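Local coordinates for protein aminotransferase (PDB 6L1O) that catalyses a pyridoxal-phosphate-dependent transamination as part of the pathway that makes the dipeptide antibiotic bacilysin in Bacillus subtilis, at residues V97-G101 against V261-Q265; T111-P117 against G134-A140. One frame throughout, in Å; residues are numbered along the deposited sequence.

Both contacts are built around helix 103-114, whose start supplies Gly103 and Lys104 to the bound pyridoxal phosphate: one uses the strand that leads into it, the other its own end. Interaction 1 packs strand 97-100 against helix 255-266; interaction 2 sets the end of helix 103-114 against the end of helix 130-137. Their centres lie about 16 Å apart, and they touch directly: Phe264 CE1 is 3.8 Å from Gln112 CB, and Phe264 CB is 3.9 Å from Cys113 SG. Interaction 1 comes nearer the cofactor, with the Phe100 side chain about 8 Å from the pyridoxal phosphate, against about 12 Å for Thr111 in interaction 2. Each also reaches the second subunit, where Phe264 and Met137 pack on one another between chains.

Interaction 1. Residues V97-G101 against V261-Q265; sequences VALFG and VNEFQ
Phe100 and Gln265 meet nearly at a right angle, the ring and amide planes turned 79° apart. The amide oxygen sits at the ring's edge, close to its plane, with Gln265 OE1 3.2 Å from Phe100 CD1. OE1 is buried with no hydrogen-bonding partner in the model, and what it meets across the contact is the C-H rim of the ring. The other end of the amide does better: Gln265 NE2 donates to Leu99 O at 2.9 Å, approaching almost in line with the carbonyl bond (C=O...N 173°). The first torsion of Gln265 is off the staggered positions and the chain is extended beyond CG, which together carry the amide from the helix across to the strand's backbone.

Val261, one turn earlier on the helix, supplies the apolar part. Its CG1 branch, set anti to the backbone N (chi1 173°), lies 3.7 Å from Phe100 CE1 and meets the ring obliquely. The same methyl is 3.8 Å from Ala98 CB, so it touches two strand residues. Beside it, a water donates to both Val97 O and Asn262 OD1, bridging strand and helix.

This is helix-on-sheet packing in the large domain of an aminotransferase of class I. Strand 97-100 is an edge of the seven-stranded sheet within this chain and pairs antiparallel with strand 249-253, while helix 103-114 closes the same apolar layer through Val109 and Leu110.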
loop_
_atom_site.group_PDB
_atom_site.type_symbol
_atom_site.label_atom_id
_atom_site.label_comp_id
_atom_site.label_asym_id
_atom_site.label_seq_id
_atom_site.Cartn_x
_atom_site.Cartn_y
_atom_site.Cartn_z
ATOM N N VAL B 97 -14.409 8.836 -6.483
ATOM C CA VAL B 97 -13.689 8.550 -5.232
ATOM C C VAL B 97 -12.794 7.351 -5.384
ATOM O O VAL B 97 -13.211 6.322 -5.880
ATOM C CB VAL B 97 -14.680 8.281 -4.079
ATOM C CG1 VAL B 97 -13.929 8.057 -2.757
ATOM C CG2 VAL B 97 -15.675 9.438 -3.955
ATOM N N ALA B 98 -11.561 7.455 -4.892
ATOM C CA ALA B 98 -10.685 6.329 -4.761
ATOM C C ALA B 98 -10.042 6.344 -3.377
ATOM O O ALA B 98 -9.765 7.414 -2.870
ATOM C CB ALA B 98 -9.616 6.330 -5.822
ATOM N N LEU B 99 -9.820 5.147 -2.815
ATOM C CA LEU B 99 -9.193 4.964 -1.496
ATOM C C LEU B 99 -7.734 4.625 -1.588
ATOM O O LEU B 99 -7.292 3.926 -2.505
ATOM C CB LEU B 99 -9.899 3.817 -0.739
ATOM C CG LEU B 99 -11.412 3.784 -0.814
ATOM C CD1 LEU B 99 -11.985 2.643 -0.003
ATOM C CD2 LEU B 99 -11.943 5.089 -0.298
ATOM N N PHE B 100 -6.985 5.057 -0.586
ATOM C CA PHE B 100 -5.553 4.833 -0.516
ATOM C C PHE B 100 -5.147 4.391 0.903
ATOM O O PHE B 100 -5.784 4.784 1.863
ATOM C CB PHE B 100 -4.812 6.156 -0.778
ATOM C CG PHE B 100 -4.938 6.683 -2.168
ATOM C CD1 PHE B 100 -4.558 5.912 -3.249
ATOM C CD2 PHE B 100 -5.446 7.933 -2.396
ATOM C CE1 PHE B 100 -4.653 6.415 -4.541
ATOM C CE2 PHE B 100 -5.571 8.432 -3.682
ATOM C CZ PHE B 100 -5.137 7.665 -4.756
ATOM N N GLY B 101 -4.062 3.648 1.014
ATOM C CA GLY B 101 -3.461 3.339 2.305
ATOM C C GLY B 101 -2.586 4.489 2.793
ATOM O O GLY B 101 -1.360 4.328 2.927
ATOM N N VAL B 261 -6.452 5.645 -11.489
ATOM C CA VAL B 261 -6.108 5.166 -10.146
ATOM C C VAL B 261 -6.627 3.782 -9.906
ATOM O O VAL B 261 -5.895 2.902 -9.457
ATOM C CB VAL B 261 -6.664 6.113 -9.056
ATOM C CG1 VAL B 261 -6.449 5.488 -7.681
ATOM C CG2 VAL B 261 -5.974 7.465 -9.148
ATOM N N ASN B 262 -7.901 3.576 -10.213
ATOM C CA ASN B 262 -8.551 2.324 -10.005
ATOM C C ASN B 262 -7.945 1.215 -10.836
ATOM O O ASN B 262 -7.752 0.120 -10.367
ATOM C CB ASN B 262 -10.035 2.439 -10.334
ATOM C CG ASN B 262 -10.863 3.075 -9.227
ATOM O OD1 ASN B 262 -10.492 3.104 -8.051
ATOM N ND2 ASN B 262 -12.043 3.507 -9.604
ATOM N N GLU B 263 -7.574 1.526 -12.077
ATOM C CA GLU B 263 -6.892 0.548 -12.896
ATOM C C GLU B 263 -5.555 0.089 -12.315
ATOM O O GLU B 263 -5.296 -1.100 -12.205
ATOM C CB GLU B 263 -6.778 1.086 -14.326
ATOM C CG GLU B 263 -8.181 1.046 -15.023
ATOM C CD GLU B 263 -8.281 1.849 -16.324
ATOM O OE1 GLU B 263 -7.260 2.246 -16.890
ATOM O OE2 GLU B 263 -9.400 2.114 -16.796
ATOM N N PHE B 264 -4.720 1.036 -11.923
ATOM C CA PHE B 264 -3.462 0.763 -11.262
ATOM C C PHE B 264 -3.647 -0.070 -10.033
ATOM O O PHE B 264 -3.066 -1.115 -9.836
ATOM C CB PHE B 264 -2.770 2.091 -10.869
ATOM C CG PHE B 264 -1.378 1.906 -10.335
ATOM C CD1 PHE B 264 -0.259 2.100 -11.127
ATOM C CD2 PHE B 264 -1.185 1.613 -8.991
ATOM C CE1 PHE B 264 1.040 1.906 -10.604
ATOM C CE2 PHE B 264 0.080 1.441 -8.485
ATOM C CZ PHE B 264 1.185 1.586 -9.275
ATOM N N GLN B 265 -4.505 0.409 -9.157
ATOM C CA GLN B 265 -4.727 -0.256 -7.889
ATOM C C GLN B 265 -5.341 -1.653 -8.006
ATOM O O GLN B 265 -5.086 -2.510 -7.144
ATOM C CB GLN B 265 -5.527 0.728 -6.982
ATOM C CG GLN B 265 -4.590 1.289 -6.019
ATOM C CD GLN B 265 -5.053 2.349 -5.046
ATOM O OE1 GLN B 265 -4.185 3.025 -4.501
ATOM N NE2 GLN B 265 -6.368 2.563 -4.879
HETATM O O HOH W 1 -12.464 3.677 -6.410
#

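Interaction 2. Residues T111-P117 against G134-A140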
loop_
_atom_site.group_PDB
_atom_site.type_symbol
_atom_site.label_atom_id
_atom_site.label_comp_id
_atom_site.label_asym_id
_atom_site.label_seq_id
_atom_site.Cartn_x
_atom_site.Cartn_y
_atom_site.Cartn_z
ATOM N N THR B 111 1.055 9.950 -9.041
ATOM C CA THR B 111 2.168 10.236 -9.961
ATOM C C THR B 111 2.471 9.152 -10.960
ATOM O O THR B 111 2.823 9.439 -12.108
ATOM C CB THR B 111 3.438 10.648 -9.206
ATOM O OG1 THR B 111 3.842 9.602 -8.302
ATOM C CG2 THR B 111 3.187 11.915 -8.426
ATOM N N GLN B 112 2.358 7.891 -10.556
ATOM C CA GLN B 112 2.499 6.797 -11.493
ATOM C C GLN B 112 1.410 6.808 -12.562
ATOM O O GLN B 112 1.663 6.446 -13.738
ATOM C CB GLN B 112 2.528 5.430 -10.774
ATOM C CG GLN B 112 3.784 5.212 -9.929
ATOM C CD GLN B 112 4.982 4.850 -10.812
ATOM O OE1 GLN B 112 4.842 4.054 -11.751
ATOM N NE2 GLN B 112 6.133 5.383 -10.502
ATOM N N CYS B 113 0.209 7.208 -12.183
ATOM C CA CYS B 113 -0.926 7.315 -13.118
ATOM C C CYS B 113 -0.886 8.503 -14.078
ATOM O O CYS B 113 -1.491 8.445 -15.151
ATOM C CB CYS B 113 -2.238 7.399 -12.381
ATOM S SG CYS B 113 -2.699 5.888 -11.604
ATOM N N LEU B 114 -0.197 9.568 -13.690
ATOM C CA LEU B 114 -0.308 10.826 -14.417
ATOM C C LEU B 114 0.982 11.352 -15.030
ATOM O O LEU B 114 0.929 12.341 -15.738
ATOM C CB LEU B 114 -0.948 11.884 -13.504
ATOM C CG LEU B 114 -2.343 11.537 -12.943
ATOM C CD1 LEU B 114 -2.872 12.596 -12.005
ATOM C CD2 LEU B 114 -3.372 11.401 -14.072
ATOM N N LEU B 115 2.128 10.743 -14.694
ATOM C CA LEU B 115 3.415 11.199 -15.166
ATOM C C LEU B 115 4.140 10.115 -15.945
ATOM O O LEU B 115 4.241 8.966 -15.490
ATOM C CB LEU B 115 4.302 11.672 -14.007
ATOM C CG LEU B 115 4.207 13.047 -13.406
ATOM C CD1 LEU B 115 5.096 13.166 -12.156
ATOM C CD2 LEU B 115 4.607 14.152 -14.394
ATOM N N ASN B 116 4.649 10.488 -17.116
ATOM C CA ASN B 116 5.537 9.604 -17.909
ATOM C C ASN B 116 6.964 9.979 -17.717
ATOM O O ASN B 116 7.265 11.114 -17.376
ATOM C CB ASN B 116 5.225 9.729 -19.416
ATOM C CG ASN B 116 3.924 9.106 -19.786
ATOM O OD1 ASN B 116 3.626 7.994 -19.340
ATOM N ND2 ASN B 116 3.141 9.777 -20.645
ATOM N N PRO B 117 7.861 9.033 -17.889
ATOM C CA PRO B 117 9.266 9.342 -17.775
ATOM C C PRO B 117 9.490 10.517 -18.694
ATOM O O PRO B 117 8.904 10.614 -19.733
ATOM C CB PRO B 117 9.926 8.069 -18.287
ATOM C CG PRO B 117 9.000 7.039 -17.833
ATOM C CD PRO B 117 7.674 7.621 -18.174
ATOM N N GLY B 134 7.559 10.287 -5.552
ATOM C CA GLY B 134 6.710 9.867 -6.635
ATOM C C GLY B 134 7.229 10.343 -7.995
ATOM O O GLY B 134 7.234 9.621 -8.960
ATOM N N ILE B 135 7.704 11.560 -8.038
ATOM C CA ILE B 135 8.119 12.163 -9.276
ATOM C C ILE B 135 9.386 11.465 -9.777
ATOM O O ILE B 135 9.502 11.164 -10.994
ATOM C CB ILE B 135 8.357 13.659 -9.090
ATOM C CG1 ILE B 135 7.012 14.352 -8.873
ATOM C CG2 ILE B 135 9.069 14.249 -10.322
ATOM C CD1 ILE B 135 7.129 15.790 -8.437
ATOM N N THR B 136 10.318 11.211 -8.861
ATOM C CA THR B 136 11.580 10.582 -9.216
ATOM C C THR B 136 11.334 9.121 -9.630
ATOM O O THR B 136 11.890 8.654 -10.593
ATOM C CB THR B 136 12.592 10.652 -8.090
ATOM O OG1 THR B 136 12.742 12.028 -7.663
ATOM C CG2 THR B 136 13.938 10.146 -8.543
ATOM N N MET B 137 10.481 8.425 -8.902
ATOM C CA MET B 137 10.111 7.065 -9.232
ATOM C C MET B 137 9.309 6.919 -10.505
ATOM O O MET B 137 9.285 5.825 -11.065
ATOM C CB MET B 137 9.333 6.421 -8.082
ATOM C CG MET B 137 10.221 6.278 -6.854
ATOM S SD MET B 137 9.212 5.996 -5.367
ATOM C CE MET B 137 8.968 4.236 -5.504
ATOM N N ALA B 138 8.671 7.987 -10.953
ATOM C CA ALA B 138 8.046 8.045 -12.264
ATOM C C ALA B 138 9.094 8.404 -13.363
ATOM O O ALA B 138 8.737 8.477 -14.535
ATOM C CB ALA B 138 6.924 9.074 -12.290
ATOM N N ARG B 139 10.332 8.656 -12.944
ATOM C CA ARG B 139 11.428 9.065 -13.834
ATOM C C ARG B 139 11.150 10.402 -14.515
ATOM O O ARG B 139 11.590 10.646 -15.625
ATOM C CB ARG B 139 11.722 7.959 -14.865
ATOM C CG ARG B 139 11.870 6.570 -14.258
ATOM C CD ARG B 139 11.967 5.491 -15.336
ATOM N NE ARG B 139 13.046 4.513 -15.028
ATOM C CZ ARG B 139 12.868 3.322 -14.441
ATOM N NH1 ARG B 139 11.644 2.899 -14.115
ATOM N NH2 ARG B 139 13.913 2.538 -14.195
ATOM N N ALA B 140 10.418 11.292 -13.845
ATOM C CA ALA B 140 10.047 12.585 -14.402
ATOM C C ALA B 140 10.923 13.693 -13.845
ATOM O O ALA B 140 11.691 13.464 -12.915
ATOM C CB ALA B 140 8.613 12.851 -14.096
HETATM O O HOH W 2 5.551 7.625 -8.738
#
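Thr111 and Gly134 bring two helix ends together beside the central sheet of the aminotransferase fold, within a helix-strand-helix segment: helix 103-114 leads through strand 120-125 to helix 130-137. The approach is close because Gly134 has no side chain, and Thr111 OG1 comes to 3.3 Å from Gly134 CA. With chi1 at 59°, that hydroxyl lies between the backbone N and the carbonyl carbon; it is hydrogen-bonded within its own helix to Tyr108 O and also receives a bond from a water between the helices.

The water ties the helices together. It donates to Thr111 OG1 and to Gly134 O, and accepts from Gln112 NE2 at 2.9 Å. Bent at chi2 (-77°), the Gln112 chain turns its amide toward the other helix, where NE2 also makes a weak bond to Met137 O, 3.2 Å long.

On the sheet side the contact is apolar. Leu115 crosses Ile135 at a slant, and its CD1 is 4.0 Å from both Ile135 CG1 and Ala140 CB, while Leu115 CB rests on the Ala138 methyl. Leu115 and Ile135 continue onto Ala121 of strand 120-125.

Helix 130-137 ends in a Schellman motif, with Arg139 at positive phi, Ala140 N bonded back to Ile135 O and Arg139 N to Thr136 O. The Pro117 ring lies askew over the Arg139 side chain, with Pro117 CB 3.9 Å from Arg139 CB. The hydrogen on Pro117 CA is shared, bent, between two carbonyls in CA-H...O contacts, with CA 3.4 Å from both Ala138 O and Arg139 O.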